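Core protein VP4 (Bluetongue virus, PDB 2JHP) caps the viral RNA as an inner-capsid component, bringing several steps of cap synthesis, methyl transfer among them, together in one chain as an assembly line. Local coordinates at residues T58-R63 with F476-Y481; D119-Y124 with F499-K504; A618-K623 with S636-L641. One frame throughout, in Å; residues are numbered along the deposited sequence.

Contact 1: residues T58-R63 with F476-Y481; sequences TIRQLR and FLMWRY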
loop_
_atom_site.group_PDB
_atom_site.type_symbol
_atom_site.label_atom_id
_atom_site.label_comp_id
_atom_site.label_asym_id
_atom_site.label_seq_id
_atom_site.Cartn_x
_atom_site.Cartn_y
_atom_site.Cartn_z
ATOM N N THR A 58 17.831 10.750 -20.340
ATOM C CA THR A 58 16.400 10.471 -20.177
ATOM C C THR A 58 16.050 10.189 -18.710
ATOM O O THR A 58 16.901 9.770 -17.913
ATOM C CB THR A 58 15.911 9.284 -21.037
ATOM O OG1 THR A 58 16.472 8.066 -20.538
ATOM C CG2 THR A 58 16.265 9.464 -22.529
ATOM N N ILE A 59 14.789 10.422 -18.369
ATOM C CA ILE A 59 14.274 10.195 -17.024
ATOM C C ILE A 59 14.593 8.785 -16.476
ATOM O O ILE A 59 15.161 8.653 -15.387
ATOM C CB ILE A 59 12.749 10.553 -16.927
ATOM C CG1 ILE A 59 12.174 10.128 -15.580
ATOM C CG2 ILE A 59 11.941 9.912 -18.038
ATOM C CD1 ILE A 59 12.658 10.929 -14.459
ATOM N N ARG A 60 14.248 7.756 -17.246
ATOM C CA ARG A 60 14.497 6.363 -16.893
ATOM C C ARG A 60 15.973 6.044 -16.732
ATOM O O ARG A 60 16.333 5.184 -15.920
ATOM C CB ARG A 60 13.915 5.437 -17.961
ATOM C CG ARG A 60 12.399 5.303 -17.931
ATOM C CD ARG A 60 11.975 4.326 -18.979
ATOM N NE ARG A 60 12.140 2.946 -18.543
ATOM C CZ ARG A 60 12.586 1.962 -19.315
ATOM N NH1 ARG A 60 12.949 2.200 -20.570
ATOM N NH2 ARG A 60 12.683 0.735 -18.823
ATOM N N GLN A 61 16.818 6.707 -17.528
ATOM C CA GLN A 61 18.263 6.563 -17.395
ATOM C C GLN A 61 18.678 7.103 -16.046
ATOM O O GLN A 61 19.353 6.407 -15.277
ATOM C CB GLN A 61 19.014 7.266 -18.521
ATOM C CG GLN A 61 19.034 6.462 -19.795
ATOM C CD GLN A 61 19.873 7.098 -20.911
ATOM O OE1 GLN A 61 19.783 8.305 -21.171
ATOM N NE2 GLN A 61 20.679 6.271 -21.583
ATOM N N LEU A 62 18.236 8.323 -15.742
ATOM C CA LEU A 62 18.569 8.951 -14.461
ATOM C C LEU A 62 17.963 8.212 -13.267
ATOM O O LEU A 62 18.596 8.104 -12.220
ATOM C CB LEU A 62 18.219 10.449 -14.453
ATOM C CG LEU A 62 19.107 11.365 -15.309
ATOM C CD1 LEU A 62 18.667 12.826 -15.241
ATOM C CD2 LEU A 62 20.577 11.244 -14.926
ATOM N N ARG A 63 16.753 7.683 -13.428
ATOM C CA ARG A 63 16.141 6.886 -12.358
ATOM C C ARG A 63 16.889 5.578 -12.095
ATOM O O ARG A 63 16.983 5.129 -10.951
ATOM C CB ARG A 63 14.668 6.612 -12.641
ATOM C CG ARG A 63 13.754 7.808 -12.414
ATOM C CD ARG A 63 13.699 8.275 -10.998
ATOM N NE ARG A 63 12.553 9.151 -10.814
ATOM C CZ ARG A 63 12.478 10.137 -9.920
ATOM N NH1 ARG A 63 13.503 10.409 -9.123
ATOM N NH2 ARG A 63 11.376 10.874 -9.836
ATOM N N PHE A 476 10.399 -1.112 -15.151
ATOM C CA PHE A 476 9.763 -2.107 -15.984
ATOM C C PHE A 476 8.331 -1.693 -16.329
ATOM O O PHE A 476 7.926 -1.769 -17.490
ATOM C CB PHE A 476 9.771 -3.469 -15.300
ATOM C CG PHE A 476 9.297 -4.586 -16.182
ATOM C CD1 PHE A 476 10.145 -5.135 -17.146
ATOM C CD2 PHE A 476 8.004 -5.083 -16.069
ATOM C CE1 PHE A 476 9.721 -6.165 -17.959
ATOM C CE2 PHE A 476 7.576 -6.110 -16.880
ATOM C CZ PHE A 476 8.439 -6.654 -17.826
ATOM N N LEU A 477 7.584 -1.248 -15.323
ATOM C CA LEU A 477 6.191 -0.845 -15.511
ATOM C C LEU A 477 6.077 0.473 -16.237
ATOM O O LEU A 477 5.136 0.667 -16.983
ATOM C CB LEU A 477 5.426 -0.793 -14.170
ATOM C CG LEU A 477 5.254 -2.130 -13.446
ATOM C CD1 LEU A 477 4.944 -1.959 -11.962
ATOM C CD2 LEU A 477 4.196 -2.959 -14.152
ATOM N N MET A 478 7.020 1.382 -16.023
ATOM C CA MET A 478 7.076 2.579 -16.849
ATOM C C MET A 478 7.102 2.169 -18.343
ATOM O O MET A 478 6.400 2.741 -19.186
ATOM C CB MET A 478 8.283 3.448 -16.517
ATOM C CG MET A 478 8.056 4.340 -15.324
ATOM S SD MET A 478 9.439 5.452 -15.023
ATOM C CE MET A 478 8.979 6.137 -13.438
ATOM N N TRP A 479 7.891 1.136 -18.626
ATOM C CA TRP A 479 8.225 0.708 -19.975
ATOM C C TRP A 479 7.121 -0.109 -20.645
ATOM O O TRP A 479 6.842 0.087 -21.820
ATOM C CB TRP A 479 9.530 -0.083 -19.895
ATOM C CG TRP A 479 10.038 -0.684 -21.149
ATOM C CD1 TRP A 479 10.099 -0.106 -22.370
ATOM C CD2 TRP A 479 10.620 -1.981 -21.284
ATOM N NE1 TRP A 479 10.660 -0.973 -23.279
ATOM C CE2 TRP A 479 10.991 -2.134 -22.633
ATOM C CE3 TRP A 479 10.851 -3.041 -20.392
ATOM C CZ2 TRP A 479 11.581 -3.304 -23.120
ATOM C CZ3 TRP A 479 11.437 -4.203 -20.873
ATOM C CH2 TRP A 479 11.787 -4.328 -22.224
ATOM N N ARG A 480 6.505 -1.011 -19.879
ATOM C CA ARG A 480 5.474 -1.926 -20.367
ATOM C C ARG A 480 4.051 -1.351 -20.245
ATOM O O ARG A 480 3.204 -1.592 -21.111
ATOM C CB ARG A 480 5.584 -3.276 -19.636
ATOM C CG ARG A 480 4.538 -4.333 -20.023
ATOM C CD ARG A 480 5.077 -5.370 -20.982
ATOM N NE ARG A 480 5.629 -6.541 -20.296
ATOM C CZ ARG A 480 6.467 -7.417 -20.857
ATOM N NH1 ARG A 480 6.870 -7.261 -22.120
ATOM N NH2 ARG A 480 6.907 -8.449 -20.153
ATOM N N TYR A 481 3.789 -0.595 -19.181
ATOM C CA TYR A 481 2.463 -0.016 -18.966
ATOM C C TYR A 481 2.514 1.493 -18.730
ATOM O O TYR A 481 2.284 1.953 -17.615
ATOM C CB TYR A 481 1.756 -0.708 -17.804
ATOM C CG TYR A 481 1.574 -2.195 -17.974
ATOM C CD1 TYR A 481 2.430 -3.093 -17.350
ATOM C CD2 TYR A 481 0.535 -2.706 -18.755
ATOM C CE1 TYR A 481 2.267 -4.465 -17.490
ATOM C CE2 TYR A 481 0.359 -4.086 -18.913
ATOM C CZ TYR A 481 1.234 -4.961 -18.273
ATOM O OH TYR A 481 1.068 -6.321 -18.422
#
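NH2 of R60 forms a salt bridge with D514, and the guanidinium packs against W479, whose CB lies 3.4 Å from that NH2, over one face and offset toward the rim. CZ of R60 follows at 3.7 Å from the same CB. The arginine reaches this place by extending through CD and then bending at chi3 (80°), which turns the charged end across the start of the tryptophan side chain. W479, with CG anti to its backbone N (chi1 177°), sends its indole onward from the contact, and NE1 donates to the carbonyl of S593. The guanidinium and indole planes differ by only 12°, yet the group meets the ring obliquely, so CB makes most of the contact, with CG and CD1 of the indole farther off. Lower on the arginine, CG touches SD of M478 at 4.2 Å, the two chains sliding past each other in opposite directions. Helix 59-64 belongs to a beta-alpha-beta crossover between parallel strands 48-51 and 67-71, and I59 and L62 pack onto the latter; helix 470-480 instead flanks the methyltransferase-like sheet that contains strand 499-503. A capping box starts the helix of R60: N of T58 donates to OE1 of Q61 (3.2 Å) on a lone pair in the carbonyl plane, and N of Q61 returns a weak bond to OG1 of T58 (3.3 Å).

Contact 2: residues D119-Y124 with F499-K504; sequences DALRNY and FAVSLK. With SAH (S-adenosyl-L-homocysteine), chain B.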
loop_
_atom_site.group_PDB
_atom_site.type_symbol
_atom_site.label_atom_id
_atom_site.label_comp_id
_atom_site.label_asym_id
_atom_site.label_seq_id
_atom_site.Cartn_x
_atom_site.Cartn_y
_atom_site.Cartn_z
ATOM N N ASP A 119 1.961 3.263 -4.226
ATOM C CA ASP A 119 0.741 3.558 -4.985
ATOM C C ASP A 119 0.853 3.162 -6.446
ATOM O O ASP A 119 -0.135 2.778 -7.067
ATOM C CB ASP A 119 0.396 5.053 -4.930
ATOM C CG ASP A 119 -0.184 5.494 -3.585
ATOM O OD1 ASP A 119 -0.197 4.725 -2.597
ATOM O OD2 ASP A 119 -0.614 6.658 -3.528
ATOM N N ALA A 120 2.052 3.301 -6.991
ATOM C CA ALA A 120 2.306 2.920 -8.354
ATOM C C ALA A 120 2.186 1.404 -8.487
ATOM O O ALA A 120 1.540 0.915 -9.403
ATOM C CB ALA A 120 3.654 3.410 -8.786
ATOM N N LEU A 121 2.764 0.666 -7.550
ATOM C CA LEU A 121 2.626 -0.783 -7.526
ATOM C C LEU A 121 1.195 -1.235 -7.266
ATOM O O LEU A 121 0.772 -2.260 -7.779
ATOM C CB LEU A 121 3.549 -1.403 -6.479
ATOM C CG LEU A 121 5.058 -1.252 -6.656
ATOM C CD1 LEU A 121 5.794 -2.180 -5.670
ATOM C CD2 LEU A 121 5.501 -1.532 -8.085
ATOM N N ARG A 122 0.453 -0.485 -6.457
ATOM C CA ARG A 122 -0.889 -0.898 -6.105
ATOM C C ARG A 122 -1.859 -0.645 -7.248
ATOM O O ARG A 122 -2.809 -1.411 -7.437
ATOM C CB ARG A 122 -1.372 -0.204 -4.840
ATOM C CG ARG A 122 -2.432 -1.015 -4.082
ATOM C CD ARG A 122 -2.895 -0.362 -2.780
ATOM N NE ARG A 122 -1.778 -0.173 -1.863
ATOM C CZ ARG A 122 -1.125 0.971 -1.726
ATOM N NH1 ARG A 122 -1.503 2.015 -2.445
ATOM N NH2 ARG A 122 -0.103 1.058 -0.884
ATOM N N ASN A 123 -1.623 0.419 -8.016
ATOM C CA ASN A 123 -2.484 0.722 -9.146
ATOM C C ASN A 123 -2.357 -0.318 -10.217
ATOM O O ASN A 123 -3.347 -0.758 -10.728
ATOM C CB ASN A 123 -2.265 2.143 -9.663
ATOM C CG ASN A 123 -2.701 3.212 -8.646
ATOM O OD1 ASN A 123 -3.314 2.914 -7.608
ATOM N ND2 ASN A 123 -2.375 4.463 -8.943
ATOM N N TYR A 124 -1.140 -0.764 -10.497
ATOM C CA TYR A 124 -0.930 -1.889 -11.410
ATOM C C TYR A 124 -1.728 -3.106 -10.921
ATOM O O TYR A 124 -2.378 -3.806 -11.725
ATOM C CB TYR A 124 0.566 -2.226 -11.542
ATOM C CG TYR A 124 0.856 -3.591 -12.153
ATOM C CD1 TYR A 124 0.861 -3.775 -13.540
ATOM C CD2 TYR A 124 1.129 -4.702 -11.340
ATOM C CE1 TYR A 124 1.132 -5.021 -14.103
ATOM C CE2 TYR A 124 1.398 -5.963 -11.895
ATOM C CZ TYR A 124 1.396 -6.115 -13.279
ATOM O OH TYR A 124 1.652 -7.360 -13.838
ATOM N N PHE A 499 13.213 -3.096 -1.576
ATOM C CA PHE A 499 12.228 -4.151 -1.804
ATOM C C PHE A 499 12.607 -5.048 -2.992
ATOM O O PHE A 499 13.191 -4.593 -3.989
ATOM C CB PHE A 499 10.817 -3.572 -2.014
ATOM C CG PHE A 499 10.229 -2.840 -0.801
ATOM C CD1 PHE A 499 10.343 -1.457 -0.666
ATOM C CD2 PHE A 499 9.502 -3.531 0.173
ATOM C CE1 PHE A 499 9.770 -0.803 0.441
ATOM C CE2 PHE A 499 8.947 -2.877 1.250
ATOM C CZ PHE A 499 9.084 -1.510 1.383
ATOM N N ALA A 500 12.300 -6.332 -2.879
ATOM C CA ALA A 500 12.243 -7.148 -4.077
ATOM C C ALA A 500 10.794 -7.198 -4.485
ATOM O O ALA A 500 9.907 -7.229 -3.626
ATOM C CB ALA A 500 12.816 -8.584 -3.865
ATOM N N VAL A 501 10.570 -7.178 -5.798
ATOM C CA VAL A 501 9.233 -7.259 -6.364
ATOM C C VAL A 501 9.163 -8.365 -7.383
ATOM O O VAL A 501 10.026 -8.492 -8.260
ATOM C CB VAL A 501 8.800 -5.951 -7.042
ATOM C CG1 VAL A 501 7.374 -6.072 -7.513
ATOM C CG2 VAL A 501 8.942 -4.771 -6.098
ATOM N N SER A 502 8.110 -9.158 -7.265
ATOM C CA SER A 502 7.817 -10.213 -8.221
ATOM C C SER A 502 6.601 -9.820 -9.048
ATOM O O SER A 502 5.649 -9.280 -8.512
ATOM C CB SER A 502 7.565 -11.522 -7.465
ATOM O OG SER A 502 6.479 -11.390 -6.557
ATOM N N LEU A 503 6.634 -10.099 -10.350
ATOM C CA LEU A 503 5.540 -9.731 -11.262
ATOM C C LEU A 503 5.125 -10.897 -12.148
ATOM O O LEU A 503 5.987 -11.588 -12.686
ATOM C CB LEU A 503 5.956 -8.562 -12.155
ATOM C CG LEU A 503 6.324 -7.208 -11.567
ATOM C CD1 LEU A 503 6.820 -6.286 -12.653
ATOM C CD2 LEU A 503 5.123 -6.598 -10.904
ATOM N N LYS A 504 3.813 -11.110 -12.299
ATOM C CA LYS A 504 3.294 -12.084 -13.276
ATOM C C LYS A 504 3.298 -11.437 -14.663
ATOM O O LYS A 504 2.262 -11.084 -15.217
ATOM C CB LYS A 504 1.902 -12.602 -12.900
ATOM C CG LYS A 504 1.528 -13.913 -13.579
ATOM C CD LYS A 504 0.552 -14.710 -12.736
ATOM C CE LYS A 504 0.302 -16.088 -13.318
ATOM N NZ LYS A 504 -0.309 -16.997 -12.313
HETATM N N SAH B . -0.849 -4.263 1.722
HETATM C CA SAH B . -1.051 -2.822 2.075
HETATM C CB SAH B . -0.678 -2.449 3.513
HETATM C CG SAH B . 0.354 -3.265 4.270
HETATM S SD SAH B . 0.342 -2.825 6.029
HETATM C C SAH B . -0.396 -1.875 1.083
HETATM O O SAH B . -0.462 -2.095 -0.129
HETATM O OXT SAH B . 0.180 -0.855 1.462
HETATM C "C5'" SAH B . 0.673 -4.556 6.467
HETATM C "C4'" SAH B . -0.558 -5.285 6.976
HETATM O "O4'" SAH B . -0.508 -6.655 6.630
HETATM C "C3'" SAH B . -0.696 -5.212 8.494
HETATM O "O3'" SAH B . -2.067 -4.971 8.767
HETATM C "C2'" SAH B . -0.327 -6.607 8.976
HETATM O "O2'" SAH B . -1.045 -7.003 10.114
HETATM C "C1'" SAH B . -0.731 -7.466 7.778
HETATM N N9 SAH B . -0.009 -8.757 7.718
HETATM C C8 SAH B . 1.304 -9.000 8.052
HETATM N N7 SAH B . 1.565 -10.318 7.857
HETATM C C5 SAH B . 0.441 -10.922 7.403
HETATM C C6 SAH B . 0.148 -12.239 7.037
HETATM N N6 SAH B . 1.086 -13.180 7.106
HETATM N N1 SAH B . -1.119 -12.566 6.588
HETATM C C2 SAH B . -2.095 -11.588 6.502
HETATM N N3 SAH B . -1.809 -10.283 6.863
HETATM C C4 SAH B . -0.561 -9.950 7.309
#
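Apolar contacts join helix to strand here. L121 and V501 reach toward each other tip to tip, CD1 of the leucine standing 4.1 Å from CG2 of the valine. One helical turn on, CE2 of Y124 meets CD2 of L503 at 3.9 Å, the two side chains crossing at a slant. The tyrosine's hydroxyl lies near the carbonyl of K504, too far to bond, and is hydrogen-bonded to E505, so the ring is tethered at its polar end and packed by L503 at CE2. The polar work falls to R122, on another side of the helix and turned to the ligand. Its NE donates to O of the bound S-adenosylhomocysteine at 2.9 Å, while NH2 reaches OXT at 3.0 Å and adds a weak bond to O at 3.3 Å; a bend at chi3 (-60°) brings the guanidinium edge to this carboxylate. One turn back, OD1 of D119 takes NH1 of R122 in a salt bridge of 3.0 Å, lying in the guanidinium plane, and this second-shell carboxylate helps to fix the group's rotation. R122 also touches a bound guanine. Helix 114-128 lies against a sheet with the strand order 3-2-1-4-5-7-6 of class I methyltransferases, in which strand 499-503 is inserted antiparallel between 433-437 and 466-469; L121 also packs on I433 and T435 of strand 433-437, and helix 470-480 packs alongside through I474 and L477.

Contact 3: residues A618-K623 with S636-L641; sequences ALREYK and SWLELL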
loop_
_atom_site.group_PDB
_atom_site.type_symbol
_atom_site.label_atom_id
_atom_site.label_comp_id
_atom_site.label_asym_id
_atom_site.label_seq_id
_atom_site.Cartn_x
_atom_site.Cartn_y
_atom_site.Cartn_z
ATOM N N ALA A 618 30.326 -19.774 -12.883
ATOM C CA ALA A 618 29.971 -18.800 -11.859
ATOM C C ALA A 618 29.077 -19.446 -10.804
ATOM O O ALA A 618 29.354 -19.328 -9.602
ATOM C CB ALA A 618 29.292 -17.573 -12.474
ATOM N N LEU A 619 28.026 -20.138 -11.260
ATOM C CA LEU A 619 27.049 -20.773 -10.369
ATOM C C LEU A 619 27.694 -21.830 -9.472
ATOM O O LEU A 619 27.394 -21.910 -8.279
ATOM C CB LEU A 619 25.880 -21.390 -11.159
ATOM C CG LEU A 619 24.537 -20.670 -11.421
ATOM C CD1 LEU A 619 24.037 -19.853 -10.220
ATOM C CD2 LEU A 619 24.571 -19.808 -12.675
ATOM N N ARG A 620 28.581 -22.635 -10.056
ATOM C CA ARG A 620 29.313 -23.661 -9.313
ATOM C C ARG A 620 30.172 -23.029 -8.233
ATOM O O ARG A 620 30.199 -23.503 -7.095
ATOM C CB ARG A 620 30.198 -24.488 -10.240
ATOM C CG ARG A 620 29.481 -25.606 -10.956
ATOM C CD ARG A 620 30.496 -26.595 -11.508
ATOM N NE ARG A 620 29.968 -27.320 -12.659
ATOM C CZ ARG A 620 30.625 -28.259 -13.334
ATOM N NH1 ARG A 620 31.857 -28.614 -12.977
ATOM N NH2 ARG A 620 30.040 -28.848 -14.370
ATOM N N GLU A 621 30.863 -21.951 -8.601
ATOM C CA GLU A 621 31.719 -21.225 -7.675
ATOM C C GLU A 621 30.887 -20.624 -6.556
ATOM O O GLU A 621 31.343 -20.540 -5.414
ATOM C CB GLU A 621 32.504 -20.130 -8.401
ATOM C CG GLU A 621 33.775 -19.703 -7.677
ATOM C CD GLU A 621 34.707 -20.872 -7.398
ATOM O OE1 GLU A 621 35.276 -21.434 -8.360
ATOM O OE2 GLU A 621 34.862 -21.231 -6.210
ATOM N N TYR A 622 29.664 -20.224 -6.890
ATOM C CA TYR A 622 28.769 -19.618 -5.914
ATOM C C TYR A 622 28.264 -20.622 -4.871
ATOM O O TYR A 622 28.358 -20.367 -3.665
ATOM C CB TYR A 622 27.600 -18.915 -6.608
ATOM C CG TYR A 622 26.624 -18.307 -5.632
ATOM C CD1 TYR A 622 26.853 -17.043 -5.079
ATOM C CD2 TYR A 622 25.477 -18.998 -5.248
ATOM C CE1 TYR A 622 25.960 -16.479 -4.171
ATOM C CE2 TYR A 622 24.583 -18.447 -4.345
ATOM C CZ TYR A 622 24.830 -17.185 -3.813
ATOM O OH TYR A 622 23.943 -16.646 -2.918
ATOM N N LYS A 623 27.735 -21.757 -5.339
ATOM C CA LYS A 623 27.219 -22.796 -4.441
ATOM C C LYS A 623 28.336 -23.481 -3.661
ATOM O O LYS A 623 28.112 -23.967 -2.550
ATOM C CB LYS A 623 26.371 -23.833 -5.194
ATOM C CG LYS A 623 27.133 -24.977 -5.866
ATOM C CD LYS A 623 26.229 -26.184 -6.060
ATOM C CE LYS A 623 26.959 -27.340 -6.722
ATOM N NZ LYS A 623 26.038 -28.487 -6.931
ATOM N N SER A 636 19.125 -25.965 -10.165
ATOM C CA SER A 636 17.990 -25.685 -11.039
ATOM C C SER A 636 18.415 -24.870 -12.264
ATOM O O SER A 636 18.111 -25.253 -13.398
ATOM C CB SER A 636 16.867 -24.982 -10.270
ATOM O OG SER A 636 15.619 -25.166 -10.915
ATOM N N TRP A 637 19.130 -23.768 -12.038
ATOM C CA TRP A 637 19.643 -22.951 -13.138
ATOM C C TRP A 637 20.802 -23.651 -13.847
ATOM O O TRP A 637 20.987 -23.483 -15.049
ATOM C CB TRP A 637 20.094 -21.570 -12.650
ATOM C CG TRP A 637 19.012 -20.728 -12.057
ATOM C CD1 TRP A 637 18.820 -20.466 -10.737
ATOM C CD2 TRP A 637 17.988 -20.016 -12.758
ATOM N NE1 TRP A 637 17.732 -19.653 -10.559
ATOM C CE2 TRP A 637 17.203 -19.354 -11.784
ATOM C CE3 TRP A 637 17.652 -19.874 -14.107
ATOM C CZ2 TRP A 637 16.102 -18.565 -12.117
ATOM C CZ3 TRP A 637 16.559 -19.083 -14.439
ATOM C CH2 TRP A 637 15.796 -18.441 -13.447
ATOM N N LEU A 638 21.582 -24.422 -13.089
ATOM C CA LEU A 638 22.688 -25.206 -13.641
ATOM C C LEU A 638 22.167 -26.227 -14.643
ATOM O O LEU A 638 22.619 -26.261 -15.784
ATOM C CB LEU A 638 23.473 -25.914 -12.533
ATOM C CG LEU A 638 24.518 -25.109 -11.764
ATOM C CD1 LEU A 638 24.914 -25.854 -10.504
ATOM C CD2 LEU A 638 25.739 -24.839 -12.630
ATOM N N GLU A 639 21.200 -27.035 -14.209
ATOM C CA GLU A 639 20.532 -28.017 -15.066
ATOM C C GLU A 639 19.582 -27.374 -16.091
ATOM O O GLU A 639 18.951 -28.080 -16.892
ATOM C CB GLU A 639 19.798 -29.065 -14.222
ATOM C CG GLU A 639 20.719 -29.969 -13.408
ATOM C CD GLU A 639 20.016 -31.218 -12.895
ATOM O OE1 GLU A 639 19.773 -32.152 -13.696
ATOM O OE2 GLU A 639 19.719 -31.265 -11.680
ATOM N N LEU A 640 19.485 -26.045 -16.061
ATOM C CA LEU A 640 18.776 -25.297 -17.096
ATOM C C LEU A 640 19.722 -24.784 -18.182
ATOM O O LEU A 640 19.372 -24.810 -19.357
ATOM C CB LEU A 640 17.970 -24.141 -16.499
ATOM C CG LEU A 640 17.108 -23.325 -17.473
ATOM C CD1 LEU A 640 15.762 -22.990 -16.852
ATOM C CD2 LEU A 640 17.831 -22.056 -17.949
ATOM N N LEU A 641 20.902 -24.306 -17.793
ATOM C CA LEU A 641 21.870 -23.801 -18.766
ATOM C C LEU A 641 22.491 -24.917 -19.610
ATOM O O LEU A 641 22.709 -24.742 -20.810
ATOM C CB LEU A 641 22.965 -22.970 -18.088
ATOM C CG LEU A 641 22.803 -21.456 -17.862
ATOM C CD1 LEU A 641 22.095 -20.780 -19.034
ATOM C CD2 LEU A 641 22.083 -21.149 -16.566
#
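L619 and L638 are the pair whose CA atoms come nearest between the two segments, 7.0 Å apart. The touching is done at the root of one leucine and the end of the other: CB of L619 lies 3.8 Å from CD2 of L638 and 4.0 Å from its CG. L638 has CG anti to its carbonyl carbon (chi1 -81°), and its CD2 methyl is thereby brought up against the facing helix. Beyond CB, L619 continues to F572 of helix 568-576 and L555 of helix 551-561, and so ties the pair to other helices. The next residue, R620, gives the same methyl a second neighbour, its CG lying 4.2 Å from CD2 of L638; the arginine chain, extended from CG to NE, crosses the leucine at about a right angle and takes its charge outward. There its guanidinium lies near that of R642, a placement that crystal packing may influence. Helices 612-625 and 635-641 follow each other in sequence and run roughly antiparallel, forming a helical hairpin within a helical C-terminal region of the chain. Y622 faces another way, and its hydroxyl is hydrogen-bonded to both E630, in the connection, and S454. K623 points back toward the partner helix, where NZ forms a salt bridge with D635, the residue that begins that helix. On the second helix W637 directs its indole away from the interface, among F569 and F572, with NE1 bonded to the carbonyl of L458, while L641 packs on I616, F572 and L576.

Contacts 1 and 2 are neighbours and share an interior: L477 and F476 of the helix in contact 1 pack on Y124, L121 and L503 of contact 2, so helix 470-480 serves both the junction with the N-terminal parallel sheet and the methyltransferase-like sheet. Contact 3 stands apart, about 31 and 28 Å from them between centres, nearer the periphery and mainly among helices. Its segments are close in sequence, whereas several hundred residues separate the partners in the other two. The chemistry follows: an arginine packed against the root of a tryptophan and paired with an aspartate, aliphatic and aromatic packing on one side of a helix whose other flank carries the ligand-binding arginine, and leucine packing edged by solvent-facing charge in the hairpin.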